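Local coordinates for protein discoidin-2 (Dictyostelium discoideum, PDB 2VM9) that binds galactose, N-acetylgalactosamine and related carbohydrates as a homotrimeric lectin and may take part in forming spores and their coat, at residues A26-K31 with D47-W52; I34-N39 with S77-G82; H211-Q216 with G239-Y244; R183-H188 with L233-W238. All coordinates share one frame; numbering follows the deposited sequence.

Interaction 1: A26-K31 with D47-W52. With CA (calcium ion), chain B; PO4 (phosphate ion), chain G.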
loop_
_atom_site.group_PDB
_atom_site.type_symbol
_atom_site.label_atom_id
_atom_site.label_comp_id
_atom_site.label_asym_id
_atom_site.label_seq_id
_atom_site.Cartn_x
_atom_site.Cartn_y
_atom_site.Cartn_z
ATOM N N ALA A 26 -11.226 27.803 10.136
ATOM C CA ALA A 26 -10.584 26.541 10.559
ATOM C C ALA A 26 -11.392 25.889 11.671
ATOM O O ALA A 26 -11.385 24.671 11.801
ATOM C CB ALA A 26 -9.117 26.787 11.006
ATOM N N ASP A 27 -12.089 26.694 12.484
ATOM C CA ASP A 27 -12.982 26.115 13.482
ATOM C C ASP A 27 -14.277 25.484 12.898
ATOM O O ASP A 27 -15.072 24.940 13.643
ATOM C CB ASP A 27 -13.311 27.122 14.590
ATOM C CG ASP A 27 -12.227 27.189 15.639
ATOM O OD1 ASP A 27 -11.679 26.127 15.993
ATOM O OD2 ASP A 27 -11.970 28.315 16.115
ATOM N N HIS A 28 -14.424 25.503 11.566
ATOM C CA HIS A 28 -15.510 24.777 10.880
ATOM C C HIS A 28 -14.924 23.811 9.829
ATOM O O HIS A 28 -15.608 23.444 8.863
ATOM C CB HIS A 28 -16.457 25.766 10.154
ATOM C CG HIS A 28 -17.188 26.704 11.072
ATOM N ND1 HIS A 28 -16.575 27.780 11.679
ATOM C CD2 HIS A 28 -18.501 26.772 11.420
ATOM C CE1 HIS A 28 -17.466 28.441 12.405
ATOM N NE2 HIS A 28 -18.642 27.849 12.268
ATOM N N GLY A 29 -13.674 23.377 10.032
ATOM C CA GLY A 29 -12.975 22.559 9.016
ATOM C C GLY A 29 -13.383 21.095 8.977
ATOM O O GLY A 29 -14.139 20.622 9.843
ATOM N N VAL A 30 -12.860 20.368 7.989
ATOM C CA VAL A 30 -13.172 18.938 7.836
ATOM C C VAL A 30 -12.758 18.107 9.050
ATOM O O VAL A 30 -13.296 17.032 9.266
ATOM C CB VAL A 30 -12.533 18.313 6.560
ATOM C CG1 VAL A 30 -12.983 19.057 5.289
ATOM C CG2 VAL A 30 -10.998 18.279 6.672
ATOM N N LYS A 31 -11.821 18.614 9.859
ATOM C CA LYS A 31 -11.403 17.893 11.053
ATOM C C LYS A 31 -12.591 17.763 12.045
ATOM O O LYS A 31 -12.570 16.914 12.950
ATOM C CB LYS A 31 -10.232 18.610 11.720
ATOM C CG LYS A 31 -10.640 19.955 12.375
ATOM C CD LYS A 31 -9.457 20.584 13.158
ATOM C CE LYS A 31 -9.938 21.789 13.958
ATOM N NZ LYS A 31 -10.813 21.360 15.141
ATOM N N ASP A 47 -15.570 26.121 20.556
ATOM C CA ASP A 47 -14.461 25.209 20.310
ATOM C C ASP A 47 -14.531 24.576 18.906
ATOM O O ASP A 47 -13.772 23.646 18.589
ATOM C CB ASP A 47 -14.362 24.138 21.397
ATOM C CG ASP A 47 -15.668 23.343 21.613
ATOM O OD1 ASP A 47 -16.736 23.768 21.125
ATOM O OD2 ASP A 47 -15.610 22.303 22.313
ATOM N N GLY A 48 -15.428 25.098 18.082
ATOM C CA GLY A 48 -15.602 24.623 16.718
ATOM C C GLY A 48 -17.012 24.119 16.478
ATOM O O GLY A 48 -17.706 23.699 17.415
ATOM N N SER A 49 -17.446 24.172 15.211
ATOM C CA SER A 49 -18.747 23.640 14.837
ATOM C C SER A 49 -18.689 22.123 14.931
ATOM O O SER A 49 -17.635 21.486 14.663
ATOM C CB SER A 49 -19.073 24.037 13.404
ATOM O OG SER A 49 -18.022 23.692 12.521
ATOM N N GLU A 50 -19.821 21.542 15.288
ATOM C CA GLU A 50 -19.967 20.090 15.233
ATOM C C GLU A 50 -20.355 19.696 13.800
ATOM O O GLU A 50 -21.462 19.181 13.526
ATOM C CB GLU A 50 -20.996 19.649 16.273
ATOM C CG GLU A 50 -20.468 19.924 17.699
ATOM C CD GLU A 50 -21.474 19.593 18.784
ATOM O OE1 GLU A 50 -22.670 19.551 18.483
ATOM O OE2 GLU A 50 -21.050 19.387 19.929
ATOM N N SER A 51 -19.458 20.012 12.867
ATOM C CA SER A 51 -19.664 19.795 11.434
ATOM C C SER A 51 -18.443 20.350 10.699
ATOM O O SER A 51 -17.725 21.207 11.219
ATOM C CB SER A 51 -20.900 20.573 10.898
ATOM O OG SER A 51 -20.720 22.009 11.069
ATOM N N TRP A 52 -18.246 19.902 9.466
ATOM C CA TRP A 52 -17.558 20.777 8.506
ATOM C C TRP A 52 -18.620 21.786 8.051
ATOM O O TRP A 52 -19.776 21.400 7.791
ATOM C CB TRP A 52 -17.101 19.983 7.286
ATOM C CG TRP A 52 -16.802 20.874 6.096
ATOM C CD1 TRP A 52 -15.815 21.827 6.012
ATOM C CD2 TRP A 52 -17.476 20.876 4.832
ATOM N NE1 TRP A 52 -15.838 22.419 4.772
ATOM C CE2 TRP A 52 -16.848 21.871 4.025
ATOM C CE3 TRP A 52 -18.550 20.147 4.300
ATOM C CZ2 TRP A 52 -17.247 22.140 2.704
ATOM C CZ3 TRP A 52 -18.965 20.429 2.973
ATOM C CH2 TRP A 52 -18.309 21.405 2.199
HETATM CA CA CA B . -19.148 23.338 21.470
HETATM P P PO4 G . -20.904 29.707 14.169
HETATM O O1 PO4 G . -22.073 30.570 13.722
HETATM O O2 PO4 G . -20.742 28.596 13.292
HETATM O O3 PO4 G . -21.201 29.248 15.581
HETATM O O4 PO4 G . -19.674 30.578 14.259
HETATM O O HOH W 1 -12.414 23.448 16.173
HETATM O O HOH W 2 -19.188 24.824 19.555
HETATM O O HOH W 3 -21.004 22.206 20.706
HETATM O O HOH W 4 -18.296 24.980 23.540
HETATM O O HOH W 5 -20.937 25.041 21.834
#

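Interaction 2: I34-N39 with S77-G82. With CA (calcium ion), chain B; PO4 (phosphate ion), chain G.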
loop_
_atom_site.group_PDB
_atom_site.type_symbol
_atom_site.label_atom_id
_atom_site.label_comp_id
_atom_site.label_asym_id
_atom_site.label_seq_id
_atom_site.Cartn_x
_atom_site.Cartn_y
_atom_site.Cartn_z
ATOM N N ILE A 34 -16.408 14.268 11.401
ATOM C CA ILE A 34 -16.750 12.853 11.598
ATOM C C ILE A 34 -18.186 12.675 12.114
ATOM O O ILE A 34 -18.683 13.468 12.938
ATOM C CB ILE A 34 -15.771 12.092 12.523
ATOM C CG1 ILE A 34 -15.978 10.588 12.281
ATOM C CG2 ILE A 34 -16.032 12.426 14.009
ATOM C CD1 ILE A 34 -14.897 9.728 12.868
ATOM N N LEU A 35 -18.840 11.625 11.631
ATOM C CA LEU A 35 -20.164 11.228 12.120
ATOM C C LEU A 35 -20.190 11.264 13.643
ATOM O O LEU A 35 -19.252 10.749 14.295
ATOM C CB LEU A 35 -20.477 9.805 11.644
ATOM C CG LEU A 35 -21.969 9.469 11.613
ATOM C CD1 LEU A 35 -22.659 10.205 10.446
ATOM C CD2 LEU A 35 -22.118 7.967 11.477
ATOM N N ASN A 36 -21.243 11.882 14.197
ATOM C CA ASN A 36 -21.475 11.987 15.653
ATOM C C ASN A 36 -20.463 12.862 16.421
ATOM O O ASN A 36 -20.436 12.879 17.671
ATOM C CB ASN A 36 -21.586 10.592 16.289
ATOM C CG ASN A 36 -22.841 9.854 15.860
ATOM O OD1 ASN A 36 -23.929 10.433 15.819
ATOM N ND2 ASN A 36 -22.699 8.567 15.557
ATOM N N PHE A 37 -19.637 13.585 15.669
ATOM C CA PHE A 37 -18.701 14.520 16.272
ATOM C C PHE A 37 -19.441 15.437 17.220
ATOM O O PHE A 37 -20.466 16.024 16.860
ATOM C CB PHE A 37 -17.958 15.379 15.233
ATOM C CG PHE A 37 -17.029 16.387 15.882
ATOM C CD1 PHE A 37 -15.839 15.981 16.484
ATOM C CD2 PHE A 37 -17.370 17.723 15.945
ATOM C CE1 PHE A 37 -14.999 16.936 17.148
ATOM C CE2 PHE A 37 -16.548 18.667 16.580
ATOM C CZ PHE A 37 -15.357 18.278 17.165
ATOM N N SER A 38 -18.933 15.558 18.441
ATOM C CA SER A 38 -19.489 16.522 19.378
ATOM C C SER A 38 -18.384 16.990 20.303
ATOM O O SER A 38 -17.465 16.227 20.633
ATOM C CB SER A 38 -20.626 15.903 20.173
ATOM O OG SER A 38 -20.102 14.954 21.073
ATOM N N ASN A 39 -18.464 18.243 20.715
ATOM C CA ASN A 39 -17.404 18.807 21.544
ATOM C C ASN A 39 -18.012 19.432 22.808
ATOM O O ASN A 39 -19.060 18.935 23.284
ATOM C CB ASN A 39 -16.433 19.686 20.741
ATOM C CG ASN A 39 -17.140 20.835 20.022
ATOM O OD1 ASN A 39 -18.272 21.190 20.372
ATOM N ND2 ASN A 39 -16.474 21.425 19.031
ATOM N N SER A 77 -22.622 7.531 5.316
ATOM C CA SER A 77 -23.617 8.066 6.219
ATOM C C SER A 77 -23.375 9.565 6.337
ATOM O O SER A 77 -22.227 9.976 6.455
ATOM C CB SER A 77 -23.479 7.463 7.600
ATOM O OG SER A 77 -23.917 6.112 7.551
ATOM N N THR A 78 -24.441 10.351 6.300
ATOM C CA THR A 78 -24.337 11.802 6.540
ATOM C C THR A 78 -25.286 12.229 7.654
ATOM O O THR A 78 -26.289 11.572 7.950
ATOM C CB THR A 78 -24.603 12.661 5.264
ATOM O OG1 THR A 78 -25.985 12.566 4.894
ATOM C CG2 THR A 78 -23.706 12.186 4.085
ATOM N N GLN A 79 -24.963 13.376 8.232
ATOM C CA GLN A 79 -25.658 13.913 9.359
ATOM C C GLN A 79 -25.532 15.426 9.217
ATOM O O GLN A 79 -24.613 15.949 8.563
ATOM C CB GLN A 79 -24.933 13.377 10.589
ATOM C CG GLN A 79 -25.530 13.592 11.905
ATOM C CD GLN A 79 -24.665 12.898 12.958
ATOM O OE1 GLN A 79 -23.431 12.888 12.843
ATOM N NE2 GLN A 79 -25.294 12.327 13.977
ATOM N N GLY A 80 -26.454 16.147 9.827
ATOM C CA GLY A 80 -26.319 17.584 9.852
ATOM C C GLY A 80 -25.334 18.040 10.934
ATOM O O GLY A 80 -24.537 17.255 11.498
ATOM N N ARG A 81 -25.393 19.330 11.187
ATOM C CA ARG A 81 -24.514 19.974 12.165
ATOM C C ARG A 81 -25.051 19.803 13.574
ATOM O O ARG A 81 -26.243 20.045 13.824
ATOM C CB ARG A 81 -24.384 21.468 11.820
ATOM C CG ARG A 81 -23.591 22.256 12.837
ATOM C CD ARG A 81 -23.241 23.667 12.328
ATOM N NE ARG A 81 -22.589 24.383 13.412
ATOM C CZ ARG A 81 -22.132 25.623 13.344
ATOM N NH1 ARG A 81 -22.234 26.314 12.204
ATOM N NH2 ARG A 81 -21.554 26.165 14.427
ATOM N N GLY A 82 -24.183 19.432 14.517
ATOM C CA GLY A 82 -24.672 19.148 15.884
ATOM C C GLY A 82 -25.173 20.343 16.694
ATOM O O GLY A 82 -26.117 20.198 17.484
HETATM CA CA CA B . -19.148 23.338 21.470
HETATM P P PO4 G . -20.904 29.707 14.169
HETATM O O1 PO4 G . -22.073 30.570 13.722
HETATM O O2 PO4 G . -20.742 28.596 13.292
HETATM O O3 PO4 G . -21.201 29.248 15.581
HETATM O O4 PO4 G . -19.674 30.578 14.259
HETATM O O HOH W 4 -18.296 24.980 23.540
HETATM O O HOH W 3 -21.004 22.206 20.706
HETATM O O HOH W 2 -19.188 24.824 19.555
HETATM O O HOH W 5 -20.937 25.041 21.834
#

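Interaction 3: H211-Q216 with G239-Y244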
loop_
_atom_site.group_PDB
_atom_site.type_symbol
_atom_site.label_atom_id
_atom_site.label_comp_id
_atom_site.label_asym_id
_atom_site.label_seq_id
_atom_site.Cartn_x
_atom_site.Cartn_y
_atom_site.Cartn_z
ATOM N N HIS A 211 18.112 -39.375 -15.173
ATOM C CA HIS A 211 17.922 -40.590 -15.918
ATOM C C HIS A 211 16.656 -41.261 -15.418
ATOM O O HIS A 211 16.368 -41.265 -14.213
ATOM C CB HIS A 211 19.130 -41.528 -15.717
ATOM C CG HIS A 211 19.385 -42.407 -16.899
ATOM N ND1 HIS A 211 20.179 -42.009 -17.959
ATOM C CD2 HIS A 211 18.924 -43.643 -17.213
ATOM C CE1 HIS A 211 20.207 -42.971 -18.867
ATOM N NE2 HIS A 211 19.450 -43.970 -18.444
ATOM N N THR A 212 15.880 -41.817 -16.346
ATOM C CA THR A 212 14.750 -42.637 -15.936
ATOM C C THR A 212 15.278 -43.946 -15.330
ATOM O O THR A 212 16.444 -44.334 -15.555
ATOM C CB THR A 212 13.785 -42.911 -17.099
ATOM O OG1 THR A 212 14.477 -43.604 -18.163
ATOM C CG2 THR A 212 13.147 -41.536 -17.599
ATOM N N ASP A 213 14.419 -44.601 -14.565
ATOM C CA ASP A 213 14.698 -45.912 -13.967
ATOM C C ASP A 213 13.855 -46.894 -14.777
ATOM O O ASP A 213 12.642 -47.056 -14.528
ATOM C CB ASP A 213 14.256 -45.892 -12.496
ATOM C CG ASP A 213 14.363 -47.258 -11.818
ATOM O OD1 ASP A 213 15.033 -48.121 -12.410
ATOM O OD2 ASP A 213 13.835 -47.414 -10.675
ATOM N N ASN A 214 14.500 -47.514 -15.777
ATOM C CA ASN A 214 13.802 -48.293 -16.773
ATOM C C ASN A 214 12.522 -47.577 -17.220
ATOM O O ASN A 214 11.436 -48.149 -17.207
ATOM C CB ASN A 214 13.497 -49.691 -16.229
ATOM C CG ASN A 214 14.758 -50.525 -16.072
ATOM O OD1 ASN A 214 14.990 -51.152 -15.030
ATOM N ND2 ASN A 214 15.569 -50.520 -17.076
ATOM N N GLY A 215 12.677 -46.318 -17.609
ATOM C CA GLY A 215 11.530 -45.572 -18.155
ATOM C C GLY A 215 10.708 -44.760 -17.167
ATOM O O GLY A 215 9.952 -43.865 -17.599
ATOM N N GLN A 216 10.828 -45.048 -15.864
ATOM C CA GLN A 216 10.091 -44.251 -14.851
ATOM C C GLN A 216 10.936 -43.039 -14.414
ATOM O O GLN A 216 12.092 -43.194 -13.974
ATOM C CB GLN A 216 9.739 -45.082 -13.617
ATOM C CG GLN A 216 8.702 -44.362 -12.733
ATOM C CD GLN A 216 7.263 -44.455 -13.315
ATOM O OE1 GLN A 216 7.009 -45.238 -14.226
ATOM N NE2 GLN A 216 6.329 -43.673 -12.755
ATOM N N GLY A 239 12.943 -44.972 -6.057
ATOM C CA GLY A 239 13.302 -46.071 -6.967
ATOM C C GLY A 239 14.805 -46.038 -7.226
ATOM O O GLY A 239 15.587 -45.705 -6.327
ATOM N N ASN A 240 15.225 -46.367 -8.447
ATOM C CA ASN A 240 16.641 -46.324 -8.810
ATOM C C ASN A 240 17.069 -45.156 -9.723
ATOM O O ASN A 240 18.137 -45.188 -10.332
ATOM C CB ASN A 240 17.088 -47.672 -9.404
ATOM C CG ASN A 240 16.991 -48.799 -8.399
ATOM O OD1 ASN A 240 17.155 -48.593 -7.209
ATOM N ND2 ASN A 240 16.678 -49.990 -8.878
ATOM N N ASN A 241 16.276 -44.084 -9.753
ATOM C CA ASN A 241 16.616 -42.967 -10.622
ATOM C C ASN A 241 17.923 -42.322 -10.246
ATOM O O ASN A 241 18.156 -42.046 -9.074
ATOM C CB ASN A 241 15.532 -41.897 -10.565
ATOM C CG ASN A 241 14.246 -42.361 -11.205
ATOM O OD1 ASN A 241 13.482 -43.108 -10.603
ATOM N ND2 ASN A 241 13.997 -41.894 -12.418
ATOM N N ALA A 242 18.738 -42.058 -11.256
ATOM C CA ALA A 242 19.977 -41.289 -11.100
ATOM C C ALA A 242 19.638 -39.864 -11.532
ATOM O O ALA A 242 19.419 -39.592 -12.722
ATOM C CB ALA A 242 21.070 -41.885 -11.986
ATOM N N VAL A 243 19.581 -38.948 -10.568
ATOM C CA VAL A 243 19.284 -37.539 -10.886
ATOM C C VAL A 243 20.600 -36.764 -10.893
ATOM O O VAL A 243 21.300 -36.738 -9.883
ATOM C CB VAL A 243 18.317 -36.917 -9.853
ATOM C CG1 VAL A 243 18.170 -35.390 -10.085
ATOM C CG2 VAL A 243 16.952 -37.641 -9.887
ATOM N N TYR A 244 20.942 -36.169 -12.045
ATOM C CA TYR A 244 22.221 -35.464 -12.221
ATOM C C TYR A 244 22.156 -34.047 -11.651
ATOM O O TYR A 244 23.054 -33.609 -10.914
ATOM C CB TYR A 244 22.562 -35.436 -13.722
ATOM C CG TYR A 244 23.938 -34.945 -14.048
ATOM C CD1 TYR A 244 24.964 -35.861 -14.290
ATOM C CD2 TYR A 244 24.220 -33.583 -14.117
ATOM C CE1 TYR A 244 26.223 -35.435 -14.614
ATOM C CE2 TYR A 244 25.501 -33.139 -14.429
ATOM C CZ TYR A 244 26.489 -34.090 -14.683
ATOM O OH TYR A 244 27.771 -33.702 -14.996
HETATM O O HOH W 6 18.367 -44.059 -13.446
HETATM O O HOH W 7 15.567 -50.493 -11.444
#

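Interaction 4: R183-H188 with L233-W238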
loop_
_atom_site.group_PDB
_atom_site.type_symbol
_atom_site.label_atom_id
_atom_site.label_comp_id
_atom_site.label_asym_id
_atom_site.label_seq_id
_atom_site.Cartn_x
_atom_site.Cartn_y
_atom_site.Cartn_z
ATOM N N ARG A 183 16.094 -41.259 -1.699
ATOM C CA ARG A 183 17.363 -40.560 -1.572
ATOM C C ARG A 183 17.081 -39.065 -1.620
ATOM O O ARG A 183 16.334 -38.598 -2.472
ATOM C CB ARG A 183 18.312 -40.981 -2.705
ATOM C CG ARG A 183 18.928 -42.368 -2.444
ATOM C CD ARG A 183 19.514 -42.972 -3.702
ATOM N NE ARG A 183 18.420 -43.313 -4.619
ATOM C CZ ARG A 183 18.315 -42.908 -5.891
ATOM N NH1 ARG A 183 19.275 -42.187 -6.480
ATOM N NH2 ARG A 183 17.245 -43.269 -6.595
ATOM N N THR A 184 17.634 -38.323 -0.665
ATOM C CA THR A 184 17.296 -36.895 -0.576
ATOM C C THR A 184 18.532 -36.089 -0.259
ATOM O O THR A 184 19.486 -36.597 0.347
ATOM C CB THR A 184 16.140 -36.580 0.461
ATOM O OG1 THR A 184 16.583 -36.843 1.805
ATOM C CG2 THR A 184 14.919 -37.401 0.218
ATOM N N ILE A 185 18.547 -34.848 -0.704
ATOM C CA ILE A 185 19.592 -33.916 -0.280
ATOM C C ILE A 185 18.935 -32.580 -0.003
ATOM O O ILE A 185 17.920 -32.243 -0.616
ATOM C CB ILE A 185 20.723 -33.788 -1.291
ATOM C CG1 ILE A 185 20.257 -33.318 -2.675
ATOM C CG2 ILE A 185 21.490 -35.078 -1.392
ATOM C CD1 ILE A 185 20.196 -31.741 -2.755
ATOM N N VAL A 186 19.511 -31.842 0.926
ATOM C CA VAL A 186 18.928 -30.587 1.330
ATOM C C VAL A 186 19.888 -29.506 0.877
ATOM O O VAL A 186 21.100 -29.621 1.111
ATOM C CB VAL A 186 18.768 -30.526 2.878
ATOM C CG1 VAL A 186 18.585 -29.085 3.344
ATOM C CG2 VAL A 186 17.625 -31.373 3.310
ATOM N N ARG A 187 19.353 -28.473 0.242
ATOM C CA ARG A 187 20.114 -27.259 -0.001
ATOM C C ARG A 187 19.500 -26.166 0.838
ATOM O O ARG A 187 18.312 -25.874 0.706
ATOM C CB ARG A 187 20.076 -26.863 -1.482
ATOM C CG ARG A 187 20.839 -27.811 -2.381
ATOM C CD ARG A 187 22.330 -27.761 -2.061
ATOM N NE ARG A 187 23.096 -28.761 -2.797
ATOM C CZ ARG A 187 23.456 -29.954 -2.319
ATOM N NH1 ARG A 187 23.108 -30.336 -1.090
ATOM N NH2 ARG A 187 24.181 -30.776 -3.072
ATOM N N HIS A 188 20.311 -25.550 1.704
ATOM C CA HIS A 188 19.771 -24.472 2.505
ATOM C C HIS A 188 19.862 -23.164 1.769
ATOM O O HIS A 188 20.894 -22.816 1.187
ATOM C CB HIS A 188 20.389 -24.351 3.899
ATOM C CG HIS A 188 19.726 -23.296 4.725
ATOM N ND1 HIS A 188 18.518 -23.498 5.356
ATOM C CD2 HIS A 188 20.066 -22.009 4.965
ATOM C CE1 HIS A 188 18.160 -22.390 5.978
ATOM N NE2 HIS A 188 19.082 -21.473 5.755
ATOM N N LEU A 233 15.486 -26.435 0.636
ATOM C CA LEU A 233 14.922 -27.107 -0.548
ATOM C C LEU A 233 15.400 -28.548 -0.453
ATOM O O LEU A 233 16.605 -28.817 -0.562
ATOM C CB LEU A 233 15.432 -26.462 -1.821
ATOM C CG LEU A 233 14.613 -26.720 -3.114
ATOM C CD1 LEU A 233 14.156 -28.160 -3.236
ATOM C CD2 LEU A 233 13.424 -25.803 -3.220
ATOM N N THR A 234 14.467 -29.457 -0.184
ATOM C CA THR A 234 14.807 -30.852 -0.125
ATOM C C THR A 234 14.548 -31.419 -1.528
ATOM O O THR A 234 13.417 -31.339 -2.015
ATOM C CB THR A 234 13.971 -31.577 0.937
ATOM O OG1 THR A 234 14.238 -30.990 2.231
ATOM C CG2 THR A 234 14.337 -33.065 0.954
ATOM N N PHE A 235 15.615 -31.926 -2.160
ATOM C CA PHE A 235 15.526 -32.537 -3.486
ATOM C C PHE A 235 15.382 -34.020 -3.229
ATOM O O PHE A 235 16.108 -34.580 -2.401
ATOM C CB PHE A 235 16.789 -32.271 -4.292
ATOM C CG PHE A 235 16.962 -30.824 -4.682
ATOM C CD1 PHE A 235 16.563 -30.393 -5.937
ATOM C CD2 PHE A 235 17.548 -29.910 -3.799
ATOM C CE1 PHE A 235 16.733 -29.067 -6.324
ATOM C CE2 PHE A 235 17.701 -28.562 -4.162
ATOM C CZ PHE A 235 17.298 -28.136 -5.437
ATOM N N ILE A 236 14.475 -34.661 -3.954
ATOM C CA ILE A 236 14.111 -36.028 -3.631
ATOM C C ILE A 236 14.067 -36.870 -4.903
ATOM O O ILE A 236 13.522 -36.422 -5.921
ATOM C CB ILE A 236 12.696 -36.023 -3.001
ATOM C CG1 ILE A 236 12.659 -35.104 -1.765
ATOM C CG2 ILE A 236 12.216 -37.453 -2.722
ATOM C CD1 ILE A 236 11.256 -34.778 -1.308
ATOM N N THR A 237 14.632 -38.075 -4.839
ATOM C CA THR A 237 14.305 -39.091 -5.824
ATOM C C THR A 237 14.095 -40.422 -5.096
ATOM O O THR A 237 14.325 -40.530 -3.898
ATOM C CB THR A 237 15.384 -39.169 -6.966
ATOM O OG1 THR A 237 14.864 -39.949 -8.052
ATOM C CG2 THR A 237 16.707 -39.783 -6.465
ATOM N N TRP A 238 13.644 -41.432 -5.826
ATOM C CA TRP A 238 13.382 -42.728 -5.209
ATOM C C TRP A 238 13.402 -43.753 -6.325
ATOM O O TRP A 238 13.910 -43.460 -7.430
ATOM C CB TRP A 238 12.103 -42.720 -4.335
ATOM C CG TRP A 238 10.792 -42.433 -5.067
ATOM C CD1 TRP A 238 9.821 -43.338 -5.362
ATOM C CD2 TRP A 238 10.326 -41.163 -5.565
ATOM N NE1 TRP A 238 8.770 -42.724 -6.014
ATOM C CE2 TRP A 238 9.057 -41.387 -6.153
ATOM C CE3 TRP A 238 10.855 -39.860 -5.570
ATOM C CZ2 TRP A 238 8.321 -40.362 -6.769
ATOM C CZ3 TRP A 238 10.121 -38.830 -6.163
ATOM C CH2 TRP A 238 8.857 -39.092 -6.768
#

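Interaction 1: A26-K31 with D47-W52
Asp47 meets Asp27 through a water that donates to both Asp47 O and Asp27 OD1 and accepts from Lys31 NZ, drawing three polar groups together; Asp27 OD1 also takes a bond from Ala26 N of a second subunit. The carboxylate of Asp47 belongs to the metal: its OD1 binds the calcium ion at 2.5 Å, in a site shared with Asn39 and Ser40. Gly48 then passes close against Asp27, its CA 3.1 Å from Asp27 O, with a phi of 121° that suits a residue without a side chain. The same carbonyl receives Ser49 N, with Ser49 N and Asp27 O 2.9 Å apart and the donor almost head-on. This meeting of two irregular segments within one long loop belongs to the beta-sandwich of the F5/8 type C, or discoidin, domain, where loops between strands carry the calcium site. Ser49 OG, set between its own N and carbonyl carbon (chi1 52°), donates to Ser51 O and also rests obliquely near the His28 ring, with OG 3.3 Å from His28 CD2. A phosphate lies at the edge of that ring, but its very short approach to NE2 is doubtful. Trp52 closes the run: its CD1 stands 3.3 Å from His28 O, while Val30 CG1 covers one indole face, 4.0 Å from Trp52 CD1. Trp52 NE1 itself is bonded to Thr22 O.

Interaction 2: I34-N39 with S77-G82
Gln79 and Asn36 join through a pair of hydrogen bonds that uses both ends of the glutamine amide. Asn36 N donates to Gln79 OE1 at 2.8 Å, in the carbonyl plane and on a lone pair. In return Gln79 NE2 reaches Asn36 OD1 at 3.0 Å, close to its own amide plane but above the carbonyl plane of the asparagine; the two amide planes are 74° apart. With both ends committed, and NE2 bonded to Asn118 O as well, the rotation of the Gln79 amide is fixed. Its chain stretches out from strand 70-79 of the discoidin beta-sandwich, CG anti to the backbone N (chi1 -171°), to meet the type II turn that runs from Ile34 to Phe37. The apolar side of the contact lies where Leu35 crosses Gln79 at about a right angle: Leu35 CD1 lies 3.9 Å from Gln79 CB and 4.0 Å from Ser77 CB. Asn36, by contrast, sits on the exposed side. Past Gln79 the contact thins out and the two segments diverge: Asn39 OD1 binds the calcium ion at 2.6 Å, whereas the extended Arg81 presents the edge of its guanidinium to a phosphate probably from the crystallisation liquor, NH1 and NH2 both donating to its O2.

Interaction 3: H211-Q216 with G239-Y244
Asn241 lends both hydrogens of its amide nitrogen to backbone carbonyls of the facing loop: ND2 is 2.8 Å from Gln216 O and 3.0 Å from His211 O, and each carbonyl receives it in plane, on a lone pair. Neither acceptor lies quite in the asparagine plane, the one on His211 being tilted by 26°. Gln216 O takes a second bond from Asp213 N, which belongs to the type I' turn from Asp213 to Gln216, so the asparagine braces the base of that turn. The turn links strands 200-211 and 216-224 of the H-type lectin domain, and in the trimer His211 and Gln216 carry the sheet into neighbouring subunits. Asp213 sends its side chain across the gap, a chi1 of 174° swinging CG away from its own nitrogen. Asp213 OD2 accepts Asn240 N at 2.8 Å, from well above the carboxylate plane, while Asp213 CB packs 3.5 Å from Asn241 OD1. A water also joins Asp213 OD1 to Asn240 ND2. Arg218, a carbohydrate-binding residue, is held from this side: its NH1 pairs with Asp213 OD2 in a salt bridge and donates to Asn241 OD1. His211 is gripped by its backbone, with His211 N 2.8 Å from Ala242 O in a nearly straight bond; its ring instead turns to a second subunit, where ND1 bonds Gln216 OE1.

Interaction 4: R183-H188 with L233-W238
Ile185 and Phe235 cross obliquely on the inner side of an antiparallel strand pair, with Ile185 CD1 only 3.4 Å from Phe235 CD2. A chi1 of 59° lodges Ile185 CG1 in the cleft between N and C, and chi2 of 86° then turns CD1 to the ring. Arg187 approaches the same ring at about a right angle, its CG 3.7 Å from Phe235 CE2, and Ile185 CD1 lies over one guanidinium face, toward the rim; that group bonds Ile171 O through NE and pairs with Asp173 through NH2. Leu233 CD1 covers the centre of a Phe235 face, so both strands pack this ring. Farther along, Arg183 lies alongside Thr237; a bend at chi3 (-69°) brings Thr237 CG2 over a guanidinium face, 3.5 Å from Arg183 NH1, while Arg183 NE bonds Gly181 O. The other surface is more exposed: Thr184 CG2 runs beside Ile236 CG1 at 3.8 Å, and Val186 CG2 touches Thr234 OG1, itself bonded to Glu224, at 3.6 Å. Six backbone bonds hold the register through the hydrogen-bonded pairs Arg183-Thr237, Ile185-Phe235 and Arg187-Leu233. Within the chain, strands 183-190 and 216-224 of the lectin domain flank the central 230-237; Leu233, Phe235 and Thr237 pack onto strand 243-254 of the facing sheet.

How the interactions relate
The four contacts fall into two neighbourhoods at opposite ends of the chain. Interactions 1 and 2, centres about 10 Å apart, interlock in the discoidin domain: Asp47 of one and Asn39 of the other bind the same calcium ion, His28 and Arg81 face the same phosphate, and Glu50 O receives Gly82 N. Interactions 3 and 4, centres about 15 Å apart, share the lectin domain, where Arg183 ties them through NH1 to Asn241 O and NH2 to Gly239 O. Both border the carbohydrate site: interaction 4 ends at Trp238, and Asp213 and Asn241 of interaction 3 bond Arg218. About 77 Å separates the centres of interactions 1 and 3, which lie in different domains and do not touch.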